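Local coordinates for protein acetyl xylan esterase (Paenibacillus sp. R4, PDB 6AGQ) that probably removes acetyl groups from acetylated xylan and related esters, as a cold-active carbohydrate esterase of the alpha/beta-hydrolase fold, at residues A[39-44]-A[61-66]; A[71-76]-A[100-105]; A[93-98]-A[121-126]; A[160-165]-A[196-201]; A[208-213]-A[224-229]. All coordinates share one frame; numbering follows the deposited sequence.

Interaction 1 (A[39-44]-A[61-66])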
# COMPACT_ATOMS: atom_id res chain seq x y z
N PRO A 39 3.02 -22.68 45.95
CA PRO A 39 4.33 -23.26 45.59
C PRO A 39 4.56 -23.28 44.04
O PRO A 39 3.59 -23.35 43.24
CB PRO A 39 4.23 -24.69 46.13
CG PRO A 39 3.19 -24.62 47.20
CD PRO A 39 2.17 -23.65 46.67
N LEU A 40 5.82 -23.21 43.65
CA LEU A 40 6.23 -23.24 42.24
C LEU A 40 5.98 -24.57 41.56
O LEU A 40 5.54 -24.61 40.41
CB LEU A 40 7.69 -22.78 42.06
CG LEU A 40 7.84 -21.37 41.45
CD1 LEU A 40 7.39 -20.30 42.44
CD2 LEU A 40 9.28 -21.17 41.03
N HIS A 41 6.24 -25.66 42.26
CA HIS A 41 6.17 -27.03 41.72
C HIS A 41 7.04 -27.21 40.43
O HIS A 41 6.67 -27.98 39.51
CB HIS A 41 4.73 -27.48 41.48
CG HIS A 41 3.91 -27.70 42.71
ND1 HIS A 41 4.43 -28.20 43.89
CD2 HIS A 41 2.57 -27.57 42.92
CE1 HIS A 41 3.47 -28.32 44.78
NE2 HIS A 41 2.32 -27.95 44.22
N ALA A 42 8.20 -26.53 40.41
CA ALA A 42 9.17 -26.62 39.31
C ALA A 42 9.47 -28.09 38.87
O ALA A 42 9.82 -28.92 39.68
CB ALA A 42 10.45 -25.91 39.69
N GLN A 43 9.28 -28.38 37.58
CA GLN A 43 9.77 -29.60 36.99
C GLN A 43 10.83 -29.17 35.97
O GLN A 43 10.68 -28.17 35.23
CB GLN A 43 8.67 -30.42 36.31
CG GLN A 43 7.46 -30.83 37.17
CD GLN A 43 6.28 -31.36 36.32
OE1 GLN A 43 5.20 -30.75 36.28
NE2 GLN A 43 6.50 -32.48 35.61
N VAL A 44 11.92 -29.90 35.94
CA VAL A 44 12.97 -29.65 35.01
C VAL A 44 13.32 -30.97 34.28
O VAL A 44 13.24 -32.04 34.84
CB VAL A 44 14.09 -29.03 35.83
CG1 VAL A 44 15.33 -28.91 35.03
CG2 VAL A 44 13.66 -27.66 36.34
N VAL A 61 9.00 -26.28 33.50
CA VAL A 61 7.62 -25.87 33.79
C VAL A 61 7.52 -25.51 35.27
O VAL A 61 8.10 -26.21 36.14
CB VAL A 61 6.56 -26.90 33.30
CG1 VAL A 61 6.75 -28.28 33.90
CG2 VAL A 61 5.15 -26.39 33.55
N TYR A 62 6.92 -24.35 35.56
CA TYR A 62 6.51 -24.02 36.91
C TYR A 62 5.08 -23.52 36.93
O TYR A 62 4.58 -23.03 35.96
CB TYR A 62 7.50 -23.05 37.61
CG TYR A 62 7.63 -21.68 36.97
CD1 TYR A 62 8.57 -21.43 35.97
CD2 TYR A 62 6.80 -20.63 37.37
CE1 TYR A 62 8.64 -20.19 35.36
CE2 TYR A 62 6.87 -19.40 36.77
CZ TYR A 62 7.81 -19.16 35.78
OH TYR A 62 7.86 -17.90 35.18
N ASP A 63 4.42 -23.61 38.06
CA ASP A 63 3.02 -23.09 38.19
C ASP A 63 3.00 -21.56 38.38
O ASP A 63 3.78 -20.99 39.17
CB ASP A 63 2.31 -23.70 39.39
CG ASP A 63 1.91 -25.17 39.19
OD1 ASP A 63 2.13 -25.76 38.10
OD2 ASP A 63 1.34 -25.73 40.16
N GLY A 64 2.07 -20.90 37.68
CA GLY A 64 1.72 -19.54 38.01
C GLY A 64 0.90 -19.52 39.30
O GLY A 64 0.56 -20.58 39.85
N ALA A 65 0.57 -18.33 39.73
CA ALA A 65 -0.18 -18.14 40.96
C ALA A 65 -1.56 -18.76 40.90
O ALA A 65 -2.00 -19.29 41.91
CB ALA A 65 -0.28 -16.66 41.30
N ASP A 66 -2.19 -18.76 39.72
CA ASP A 66 -3.48 -19.44 39.53
C ASP A 66 -3.35 -20.92 39.03
O ASP A 66 -4.31 -21.53 38.58
CB ASP A 66 -4.43 -18.59 38.63
CG ASP A 66 -4.01 -18.57 37.12
OD1 ASP A 66 -2.89 -19.06 36.79
OD2 ASP A 66 -4.80 -18.08 36.24
O HOH W 1 1.06 -24.43 42.71
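Val-61 pairs with Gln-43 at the open end of an antiparallel beta hairpin, where strand 43-46 forms the margin of the alpha/beta-hydrolase sheet beside strand 55-63. The two residues form a hydrogen-bonded pair: Gln-43 N reaches Val-61 O at 2.9 Å, and Val-61 N returns a bond to Gln-43 O. Their side chains run side by side on one face of the sheet. Val-61 CG1 lies 3.8 Å from Gln-43 CB and also meets the amide end, so a beta-branched residue shields the aliphatic part of a glutamine whose polar end suits the surface. At Tyr-62, CB packs 4.2 Å from Leu-40 CG, while chi1 of 63° sends the ring off toward helix 153-170, where its hydroxyl bonds to Asp-160 O. The chain of 39-44 turns out of strand geometry here, yet Asp-63 N still finds Leu-40 O at 2.8 Å, in the carbonyl plane and nearly straight at 172°. The Asp-63 carboxylate stands almost perpendicular to the His-41 ring, with OD2 in the ring plane at the CD2 edge. That same oxygen accepts from a water 2.9 Å away, which also donates to Pro-39 O at 2.8 Å.

Interaction 2 (A[71-76]-A[100-105])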
# COMPACT_ATOMS: atom_id res chain seq x y z
N HIS A 71 5.76 -22.66 30.75
CA HIS A 71 6.92 -23.33 30.15
C HIS A 71 8.10 -22.42 29.84
O HIS A 71 7.99 -21.21 29.57
CB HIS A 71 6.52 -24.07 28.89
CG HIS A 71 5.48 -25.09 29.14
ND1 HIS A 71 4.15 -24.76 29.29
CD2 HIS A 71 5.57 -26.42 29.36
CE1 HIS A 71 3.45 -25.85 29.54
NE2 HIS A 71 4.29 -26.87 29.61
N GLY A 72 9.27 -22.99 29.91
CA GLY A 72 10.47 -22.27 29.57
C GLY A 72 11.65 -23.14 29.20
O GLY A 72 11.56 -24.40 29.07
N TRP A 73 12.75 -22.43 28.98
CA TRP A 73 14.01 -23.04 28.68
C TRP A 73 14.99 -22.42 29.66
O TRP A 73 15.04 -21.23 29.75
CB TRP A 73 14.51 -22.73 27.26
CG TRP A 73 13.75 -23.25 26.09
CD1 TRP A 73 13.22 -22.51 25.12
CD2 TRP A 73 13.56 -24.62 25.72
NE1 TRP A 73 12.68 -23.32 24.15
CE2 TRP A 73 12.85 -24.63 24.51
CE3 TRP A 73 13.88 -25.84 26.31
CZ2 TRP A 73 12.43 -25.83 23.85
CZ3 TRP A 73 13.50 -27.04 25.65
CH2 TRP A 73 12.77 -27.01 24.43
N TYR A 74 15.77 -23.26 30.33
CA TYR A 74 16.79 -22.85 31.29
C TYR A 74 18.09 -23.42 30.76
O TYR A 74 18.16 -24.59 30.42
CB TYR A 74 16.49 -23.42 32.68
CG TYR A 74 17.57 -23.14 33.72
CD1 TYR A 74 17.83 -21.82 34.12
CD2 TYR A 74 18.24 -24.15 34.35
CE1 TYR A 74 18.78 -21.51 35.05
CE2 TYR A 74 19.22 -23.86 35.33
CZ TYR A 74 19.49 -22.54 35.66
OH TYR A 74 20.43 -22.20 36.60
N VAL A 75 19.09 -22.59 30.61
CA VAL A 75 20.35 -22.91 29.94
C VAL A 75 21.50 -22.49 30.87
O VAL A 75 21.48 -21.35 31.46
CB VAL A 75 20.47 -22.18 28.57
CG1 VAL A 75 21.77 -22.46 27.92
CG2 VAL A 75 19.36 -22.60 27.61
N THR A 76 22.47 -23.39 31.03
CA THR A 76 23.73 -23.06 31.77
C THR A 76 24.98 -23.59 31.04
O THR A 76 24.88 -24.57 30.25
CB THR A 76 23.78 -23.64 33.21
OG1 THR A 76 24.11 -25.01 33.17
CG2 THR A 76 22.46 -23.51 33.89
N GLY A 100 10.83 -19.26 22.56
CA GLY A 100 11.77 -19.44 21.44
C GLY A 100 12.57 -20.74 21.46
O GLY A 100 12.08 -21.80 21.87
N TYR A 101 13.86 -20.64 21.12
CA TYR A 101 14.66 -21.84 20.93
C TYR A 101 15.87 -21.68 21.81
O TYR A 101 16.32 -20.55 22.01
CB TYR A 101 15.03 -22.03 19.43
CG TYR A 101 13.82 -22.08 18.51
CD1 TYR A 101 13.24 -20.90 17.99
CD2 TYR A 101 13.25 -23.31 18.15
CE1 TYR A 101 12.12 -20.95 17.16
CE2 TYR A 101 12.13 -23.37 17.32
CZ TYR A 101 11.57 -22.20 16.83
OH TYR A 101 10.46 -22.31 16.00
N PRO A 102 16.40 -22.79 22.35
CA PRO A 102 17.50 -22.65 23.30
C PRO A 102 18.79 -22.02 22.75
O PRO A 102 19.52 -21.37 23.51
CB PRO A 102 17.77 -24.10 23.75
CG PRO A 102 16.55 -24.88 23.35
CD PRO A 102 15.93 -24.18 22.21
N ASN A 103 19.08 -22.19 21.45
CA ASN A 103 20.30 -21.57 20.86
C ASN A 103 20.36 -20.03 21.00
O ASN A 103 21.43 -19.45 21.00
CB ASN A 103 20.46 -21.93 19.36
CG ASN A 103 19.30 -21.39 18.52
OD1 ASN A 103 18.22 -21.91 18.58
ND2 ASN A 103 19.53 -20.31 17.82
N GLU A 104 19.21 -19.38 21.15
CA GLU A 104 19.14 -17.95 21.41
C GLU A 104 19.58 -17.53 22.80
O GLU A 104 19.69 -16.34 23.07
CB GLU A 104 17.69 -17.46 21.27
CG GLU A 104 17.03 -17.68 19.91
CD GLU A 104 15.58 -17.22 19.95
OE1 GLU A 104 15.30 -16.27 20.74
OE2 GLU A 104 14.72 -17.80 19.23
N LEU A 105 19.78 -18.47 23.71
CA LEU A 105 20.33 -18.17 25.02
C LEU A 105 21.84 -18.52 25.12
O LEU A 105 22.46 -18.24 26.14
CB LEU A 105 19.55 -18.94 26.07
CG LEU A 105 18.03 -18.72 26.05
CD1 LEU A 105 17.30 -19.57 27.10
CD2 LEU A 105 17.74 -17.24 26.29
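Trp-73 NE1 donates to Gly-100 O at 2.8 Å, a polar bond that ties strand 69-77 of the alpha/beta-hydrolase sheet to the loop between strand 86-92 and helix 106-110. The acceptor lies close to the indole plane, but the nitrogen stands above the carbonyl plane of Gly-100, and the N-H...O angle is a bent 151°. Gly-100 suits this place because its phi is positive and a side chain would run into Glu-104 OE2.

The indole is turned so that its edge serves the bond and one face serves Pro-102. With CG anti to the carbonyl carbon, chi1 of -66° sets the indole beside the loop, one face against Pro-102. Pro-102 CG sits over the six-membered ring, 3.9 Å from its centroid and 15° off the normal, a CH-pi contact; the rigid ring of proline, whose C-H bonds are slightly polarised, suits it. Replacing Trp-73 with a leucine would probably leave Gly-100 O without this donor and Pro-102 without a flat surface to rest on. Arg-99 adds a cation-pi contact to the same indole, and its NH1 bonds to Gly-72 O.

Farther along the strand the contact becomes wholly apolar. Val-75 points toward the loop and its CG2 branch approaches Leu-105, whose side chain crosses it at a slant. Pro-102 O receives a bond from Leu-105 N, a helical-type turn that brings the leucine back to the strand. Leu-105 CD1 thus reaches Val-75 CG2 at 3.7 Å and Trp-73 CB at 4.2 Å.

Interaction 3 (A[93-98]-A[121-126])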
# COMPACT_ATOMS: atom_id res chain seq x y z
N HIS A 93 9.40 -12.22 26.41
CA HIS A 93 9.31 -12.20 24.97
C HIS A 93 8.24 -11.21 24.52
O HIS A 93 7.44 -10.74 25.31
CB HIS A 93 9.07 -13.59 24.39
CG HIS A 93 7.71 -14.13 24.71
ND1 HIS A 93 6.55 -13.65 24.12
CD2 HIS A 93 7.34 -15.16 25.51
CE1 HIS A 93 5.52 -14.35 24.59
NE2 HIS A 93 5.98 -15.26 25.44
N GLY A 94 8.27 -10.93 23.24
CA GLY A 94 7.37 -9.99 22.57
C GLY A 94 5.95 -10.44 22.36
O GLY A 94 5.59 -11.59 22.58
N TYR A 95 5.12 -9.51 21.97
CA TYR A 95 3.68 -9.77 21.95
C TYR A 95 3.35 -10.84 20.97
O TYR A 95 3.63 -10.70 19.79
CB TYR A 95 2.94 -8.49 21.55
CG TYR A 95 1.43 -8.57 21.74
CD1 TYR A 95 0.88 -8.44 23.00
CD2 TYR A 95 0.59 -8.75 20.68
CE1 TYR A 95 -0.48 -8.43 23.20
CE2 TYR A 95 -0.79 -8.77 20.86
CZ TYR A 95 -1.32 -8.58 22.13
OH TYR A 95 -2.68 -8.62 22.38
N SER A 96 2.68 -11.89 21.44
CA SER A 96 2.25 -13.07 20.60
C SER A 96 3.29 -14.16 20.50
O SER A 96 3.00 -15.22 19.97
CB SER A 96 1.78 -12.69 19.20
OG SER A 96 2.86 -12.44 18.31
N GLY A 97 4.49 -13.92 21.06
CA GLY A 97 5.61 -14.84 20.85
C GLY A 97 5.63 -15.97 21.84
O GLY A 97 4.61 -16.47 22.26
N ASN A 98 6.83 -16.39 22.21
CA ASN A 98 6.98 -17.54 23.09
C ASN A 98 8.45 -17.60 23.56
O ASN A 98 9.22 -16.73 23.24
CB ASN A 98 6.59 -18.79 22.35
CG ASN A 98 7.36 -18.94 21.08
OD1 ASN A 98 8.61 -18.87 21.06
ND2 ASN A 98 6.64 -19.21 19.99
N ARG A 121 1.61 -16.27 29.17
CA ARG A 121 0.46 -17.12 29.19
C ARG A 121 -0.60 -16.91 28.07
O ARG A 121 -1.02 -15.81 27.75
CB ARG A 121 -0.18 -17.03 30.57
CG ARG A 121 -0.60 -15.62 30.93
CD ARG A 121 -1.65 -15.65 31.99
NE ARG A 121 -1.09 -16.30 33.17
CZ ARG A 121 -1.82 -16.92 34.09
NH1 ARG A 121 -1.20 -17.42 35.15
NH2 ARG A 121 -3.15 -17.00 33.95
N GLY A 122 -0.93 -17.98 27.35
CA GLY A 122 -1.91 -17.84 26.30
C GLY A 122 -1.38 -17.35 24.98
O GLY A 122 -2.14 -17.28 24.06
N GLN A 123 -0.10 -17.00 24.86
CA GLN A 123 0.38 -16.48 23.59
C GLN A 123 0.89 -17.59 22.64
O GLN A 123 0.40 -18.69 22.71
CB GLN A 123 1.32 -15.33 23.80
CG GLN A 123 0.62 -14.24 24.58
CD GLN A 123 1.41 -12.96 24.69
OE1 GLN A 123 2.44 -12.81 24.06
NE2 GLN A 123 0.92 -12.04 25.51
N GLY A 124 1.88 -17.36 21.78
CA GLY A 124 2.15 -18.30 20.70
C GLY A 124 2.90 -19.52 21.14
O GLY A 124 3.72 -20.03 20.38
N GLY A 125 2.59 -20.05 22.33
CA GLY A 125 3.39 -21.14 22.91
C GLY A 125 2.52 -22.29 23.39
O GLY A 125 1.29 -22.38 23.05
N VAL A 126 3.16 -23.18 24.12
CA VAL A 126 2.46 -24.32 24.74
C VAL A 126 1.86 -23.93 26.11
O VAL A 126 1.23 -24.75 26.75
CB VAL A 126 3.37 -25.59 24.84
CG1 VAL A 126 4.02 -25.90 23.49
CG2 VAL A 126 4.42 -25.47 25.93
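Two loops at the C-terminal ends of neighbouring parallel strands, 86-92 and 114-118, meet here near the presumed nucleophile elbow of the alpha/beta-hydrolase fold. The first makes a type II beta turn from Gly-94 to Gly-97, and Gln-123 of the second reaches into it. Gln-123 extends beyond CG, long enough for OE1 to take Ser-96 N at 2.8 Å; the donor stands well above the amide's carbonyl plane. The same oxygen lies at the edge of the His-93 ring, 3.5 Å from CE1, while NE2 bonds to Tyr-153 OH and Gln-186 OE1. His-93 is fixed in turn: ND1 donates to Gly-94 O at 2.7 Å, an oxygen that also closes the turn by accepting from Gly-97 N, and NE2 bonds to Val-120 N. One ring face is covered by the peptide joining Gly-97 and Asn-98.

Gly-124 has to be small, since a CB would collide with Ser-96 O. Its N makes two weak, bent bonds, to Ser-96 O and to Gly-97 O. Tyr-236 of a neighbouring subunit bonds to Gly-125 O, so the loop pair also serves the assembly. Asn-98 divides its amide between the loops: OD1 accepts from Gly-100 N, and ND2 donates to Gly-124 O at 3.1 Å, with an angle of 160°.

Interaction 4 (A[160-165]-A[196-201])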
# COMPACT_ATOMS: atom_id res chain seq x y z
N ASP A 160 3.49 -14.21 37.01
CA ASP A 160 4.32 -15.29 36.37
C ASP A 160 5.78 -14.85 36.20
O ASP A 160 6.71 -15.66 36.38
CB ASP A 160 3.82 -15.65 35.00
CG ASP A 160 2.39 -16.19 34.98
OD1 ASP A 160 1.90 -16.70 36.02
OD2 ASP A 160 1.71 -16.07 33.88
N CYS A 161 5.96 -13.55 35.88
CA CYS A 161 7.25 -12.95 35.63
C CYS A 161 8.06 -12.80 36.87
O CYS A 161 9.28 -12.81 36.78
CB CYS A 161 7.14 -11.59 34.88
SG CYS A 161 6.52 -11.76 33.17
N ILE A 162 7.40 -12.57 38.01
CA ILE A 162 8.08 -12.53 39.32
C ILE A 162 8.40 -13.96 39.77
O ILE A 162 9.47 -14.27 40.39
CB ILE A 162 7.18 -11.80 40.37
CG1 ILE A 162 7.26 -10.27 40.14
CG2 ILE A 162 7.52 -12.17 41.83
CD1 ILE A 162 6.10 -9.52 40.82
N ARG A 163 7.48 -14.86 39.47
CA ARG A 163 7.72 -16.26 39.75
C ARG A 163 8.87 -16.86 38.92
O ARG A 163 9.51 -17.81 39.40
CB ARG A 163 6.41 -17.04 39.63
CG ARG A 163 5.47 -16.66 40.75
CD ARG A 163 4.05 -17.07 40.46
NE ARG A 163 3.85 -18.50 40.70
CZ ARG A 163 3.69 -19.09 41.87
NH1 ARG A 163 3.67 -18.38 43.03
NH2 ARG A 163 3.50 -20.41 41.89
N ALA A 164 9.18 -16.33 37.73
CA ALA A 164 10.44 -16.65 37.05
C ALA A 164 11.69 -16.28 37.87
O ALA A 164 12.69 -16.94 37.84
CB ALA A 164 10.49 -16.01 35.68
N LEU A 165 11.63 -15.20 38.63
CA LEU A 165 12.75 -14.86 39.54
C LEU A 165 12.79 -15.85 40.71
O LEU A 165 13.88 -16.22 41.11
CB LEU A 165 12.63 -13.46 40.09
CG LEU A 165 12.36 -12.36 39.08
CD1 LEU A 165 11.99 -11.05 39.79
CD2 LEU A 165 13.51 -12.20 38.10
N GLY A 196 10.44 -3.42 38.78
CA GLY A 196 9.65 -2.48 39.54
C GLY A 196 8.95 -3.07 40.74
O GLY A 196 8.85 -2.41 41.76
N LEU A 197 8.49 -4.30 40.60
CA LEU A 197 7.75 -5.04 41.62
C LEU A 197 8.60 -5.99 42.49
O LEU A 197 8.09 -6.59 43.45
CB LEU A 197 6.62 -5.85 40.94
CG LEU A 197 5.55 -5.00 40.22
CD1 LEU A 197 4.42 -5.85 39.68
CD2 LEU A 197 4.98 -3.92 41.13
N ASP A 198 9.88 -6.12 42.19
CA ASP A 198 10.73 -7.03 42.94
C ASP A 198 12.06 -6.41 43.16
O ASP A 198 12.62 -5.85 42.22
CB ASP A 198 10.92 -8.35 42.14
CG ASP A 198 11.34 -9.53 43.02
OD1 ASP A 198 10.43 -10.22 43.55
OD2 ASP A 198 12.56 -9.79 43.20
N SER A 199 12.61 -6.56 44.36
CA SER A 199 13.93 -5.98 44.71
C SER A 199 15.15 -6.75 44.25
O SER A 199 16.25 -6.26 44.46
CB SER A 199 14.13 -5.90 46.23
OG SER A 199 13.07 -5.23 46.82
N ARG A 200 14.97 -7.96 43.76
CA ARG A 200 16.13 -8.85 43.54
C ARG A 200 16.99 -8.51 42.30
O ARG A 200 18.23 -8.65 42.36
CB ARG A 200 15.73 -10.35 43.54
CG ARG A 200 15.43 -10.92 44.95
CD ARG A 200 14.70 -12.26 44.90
NE ARG A 200 13.35 -12.18 44.26
CZ ARG A 200 12.50 -13.20 44.11
NH1 ARG A 200 12.81 -14.41 44.54
NH2 ARG A 200 11.31 -13.02 43.52
N PRO A 201 16.37 -8.13 41.17
CA PRO A 201 17.16 -7.89 39.95
C PRO A 201 18.13 -6.75 40.14
O PRO A 201 17.78 -5.73 40.71
CB PRO A 201 16.10 -7.53 38.90
CG PRO A 201 14.83 -8.05 39.43
CD PRO A 201 14.92 -7.97 40.91
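The backbones of helix 153-170 and of the chain leaving helix 186-197 come no closer than 7.1 Å between Ile-162 CA and Asp-198 CA, and the space is filled mainly by side chains. Ile-162 CD1 packs on Leu-197 CB at 3.7 Å, the two chains crossing at about a right angle. Leu-165 comes from the opposite direction to Asp-198 and lays CD1 over one face of its carboxylate, 3.6 Å from Asp-198 CG. The carboxylate's charge is probably offset by Arg-200, which grips it side-on. NE donates in the guanidinium plane to the syn lone pair of OD2, at 2.7 Å and 175°, and NH2 donates to OD1 at 2.9 Å. OD2 also accepts from Arg-200 N at 3.1 Å, forming an Asx turn. The bend at chi3, -63°, folds the arginine back onto its own loop, and Leu-165 CB then lies over one guanidinium face, 3.7 Å from NH2. An alanine in place of Asp-198 would remove the carboxylate, and is likely to undo the Asx turn and leave the guanidinium freer to swing off Leu-165. Asp-166 gives Arg-200 NH2 a second salt bridge. Along helix 153-170, Ala-164 faces the sheet at Leu-116 and Ile-118 of strand 114-118, while Leu-165 carries the contact to the loop before strand 203-207.

Interaction 5 (A[208-213]-A[224-229])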
# COMPACT_ATOMS: atom_id res chain seq x y z
N PHE A 208 12.98 -1.08 23.55
CA PHE A 208 11.70 -0.45 23.12
C PHE A 208 10.44 -0.92 23.83
O PHE A 208 9.55 -1.53 23.20
CB PHE A 208 11.54 -0.32 21.59
CG PHE A 208 11.87 -1.52 20.77
CD1 PHE A 208 11.11 -2.69 20.83
CD2 PHE A 208 12.86 -1.43 19.79
CE1 PHE A 208 11.38 -3.78 20.00
CE2 PHE A 208 13.13 -2.50 18.94
CZ PHE A 208 12.40 -3.67 19.04
N PRO A 209 10.33 -0.59 25.15
CA PRO A 209 9.34 -1.23 25.98
C PRO A 209 7.91 -0.78 25.62
O PRO A 209 7.64 0.42 25.45
CB PRO A 209 9.73 -0.83 27.39
CG PRO A 209 10.56 0.39 27.25
CD PRO A 209 11.24 0.26 25.94
N PHE A 210 7.06 -1.80 25.47
CA PHE A 210 5.61 -1.73 25.32
C PHE A 210 5.03 -1.64 26.72
O PHE A 210 5.78 -1.72 27.73
CB PHE A 210 5.17 -2.99 24.56
CG PHE A 210 3.73 -3.10 24.29
CD1 PHE A 210 3.08 -2.19 23.48
CD2 PHE A 210 3.00 -4.17 24.80
CE1 PHE A 210 1.72 -2.30 23.21
CE2 PHE A 210 1.64 -4.27 24.56
CZ PHE A 210 1.00 -3.33 23.78
N LEU A 211 3.71 -1.36 26.82
CA LEU A 211 3.04 -1.20 28.13
C LEU A 211 3.49 0.03 28.91
O LEU A 211 3.48 0.02 30.15
CB LEU A 211 3.18 -2.45 29.04
CG LEU A 211 3.03 -3.81 28.32
CD1 LEU A 211 3.58 -5.01 29.10
CD2 LEU A 211 1.58 -4.01 27.94
N CYS A 212 3.82 1.11 28.22
CA CYS A 212 4.25 2.36 28.87
C CYS A 212 3.37 3.49 28.37
O CYS A 212 3.01 3.55 27.20
CB CYS A 212 5.72 2.74 28.59
SG CYS A 212 6.98 1.53 29.19
N HIS A 213 3.07 4.39 29.30
CA HIS A 213 2.32 5.58 29.07
C HIS A 213 1.08 5.34 28.20
O HIS A 213 0.97 5.94 27.13
CB HIS A 213 3.30 6.64 28.51
CG HIS A 213 2.84 8.05 28.69
ND1 HIS A 213 1.75 8.38 29.47
CD2 HIS A 213 3.33 9.22 28.21
CE1 HIS A 213 1.57 9.69 29.44
NE2 HIS A 213 2.50 10.22 28.67
N GLY A 224 0.37 -1.62 16.02
CA GLY A 224 0.48 -2.89 16.80
C GLY A 224 -0.54 -3.00 17.92
O GLY A 224 -1.62 -2.42 17.87
N PRO A 225 -0.20 -3.72 18.98
CA PRO A 225 -1.19 -4.06 20.02
C PRO A 225 -1.91 -2.90 20.73
O PRO A 225 -3.04 -3.08 21.21
CB PRO A 225 -0.37 -4.89 21.05
CG PRO A 225 1.09 -4.77 20.63
CD PRO A 225 1.15 -4.28 19.22
N TYR A 226 -1.29 -1.71 20.82
CA TYR A 226 -2.02 -0.56 21.33
C TYR A 226 -3.36 -0.29 20.58
O TYR A 226 -4.31 0.20 21.17
CB TYR A 226 -1.18 0.68 21.35
CG TYR A 226 -0.07 0.72 22.35
CD1 TYR A 226 -0.33 0.60 23.72
CD2 TYR A 226 1.24 0.93 21.94
CE1 TYR A 226 0.68 0.65 24.65
CE2 TYR A 226 2.29 1.02 22.89
CZ TYR A 226 2.01 0.85 24.24
OH TYR A 226 3.01 0.96 25.19
N VAL A 227 -3.45 -0.64 19.31
CA VAL A 227 -4.67 -0.50 18.55
C VAL A 227 -5.88 -1.30 19.15
O VAL A 227 -7.02 -0.89 18.97
CB VAL A 227 -4.43 -0.82 17.04
CG1 VAL A 227 -4.50 -2.29 16.75
CG2 VAL A 227 -5.48 -0.13 16.17
N GLU A 228 -5.64 -2.42 19.85
CA GLU A 228 -6.71 -3.20 20.50
C GLU A 228 -7.45 -2.32 21.52
O GLU A 228 -8.64 -2.43 21.68
CB GLU A 228 -6.12 -4.42 21.23
CG GLU A 228 -5.47 -5.47 20.33
CD GLU A 228 -4.83 -6.64 21.11
OE1 GLU A 228 -5.32 -7.01 22.18
OE2 GLU A 228 -3.83 -7.24 20.64
N ILE A 229 -6.76 -1.41 22.18
CA ILE A 229 -7.45 -0.51 23.12
C ILE A 229 -8.38 0.44 22.39
O ILE A 229 -9.50 0.67 22.83
CB ILE A 229 -6.43 0.23 23.96
CG1 ILE A 229 -5.73 -0.75 24.92
CG2 ILE A 229 -7.10 1.24 24.82
CD1 ILE A 229 -4.43 -0.21 25.43
O HOH W 2 5.54 1.76 24.58
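Phe-210 drives its edge into the face of Tyr-226, packing the loop after strand 203-207 tightly against the start of helix 226-236 in this alpha/beta-hydrolase. The centroids lie 4.3 Å apart with planes at 50°, a tilted edge-to-face pair in which Phe-210 CE1 sits over the centre of the tyrosine ring. Phe-210 CG is anti to the backbone N, chi1 -179°, which carries the ring across to helix 226-236. CZ meets Pro-225 CB at 3.4 Å; proline offers apolar surface and suits a helix start, where backbone N-H groups have no acceptor in a preceding turn. The phenylalanine also touches Ser-185, the serine of the presumed nucleophile elbow, and Phe-210 pairs with it through the backbone.

The hydroxyl end is the polar, watered side of the contact. Tyr-226 OH accepts from Cys-212 N at 3.1 Å, with an angle of 161°, and lies 2.9 Å from Leu-211 N. A water in the plane of the tyrosine ring is 2.7 Å from the same OH and donates to Pro-209 O at 2.6 Å. Tyrosine therefore suits the place twice over: its ring gives Phe-210 a flat apolar bed, and its hydroxyl meets the polar backbone of a loop that is itself neither helix nor strand.

In the fold
Interaction 1 lies at the surface, on the marginal hairpin; interactions 4 and 5 are buried, and 2 and 3 lie between. Backbone bonding dominates interaction 1, indole and apolar packing interaction 2, turn amides and glycines interaction 3, aliphatic groups around an ion pair interaction 4, and aromatic rings interaction 5. Interactions 1 and 2 lie on neighbouring strands, 55-63 and 69-77 respectively, and touch through Val-61 and His-71. Arg-121 of interaction 3 forms salt bridges to Asp-66 of interaction 1 and Asp-160 of interaction 4, and Arg-163 ties helix 153-170 to Asp-63 O. Interaction 5, about 28 Å from interaction 1 between centres, meets interaction 3 where Tyr-95 packs on Pro-225.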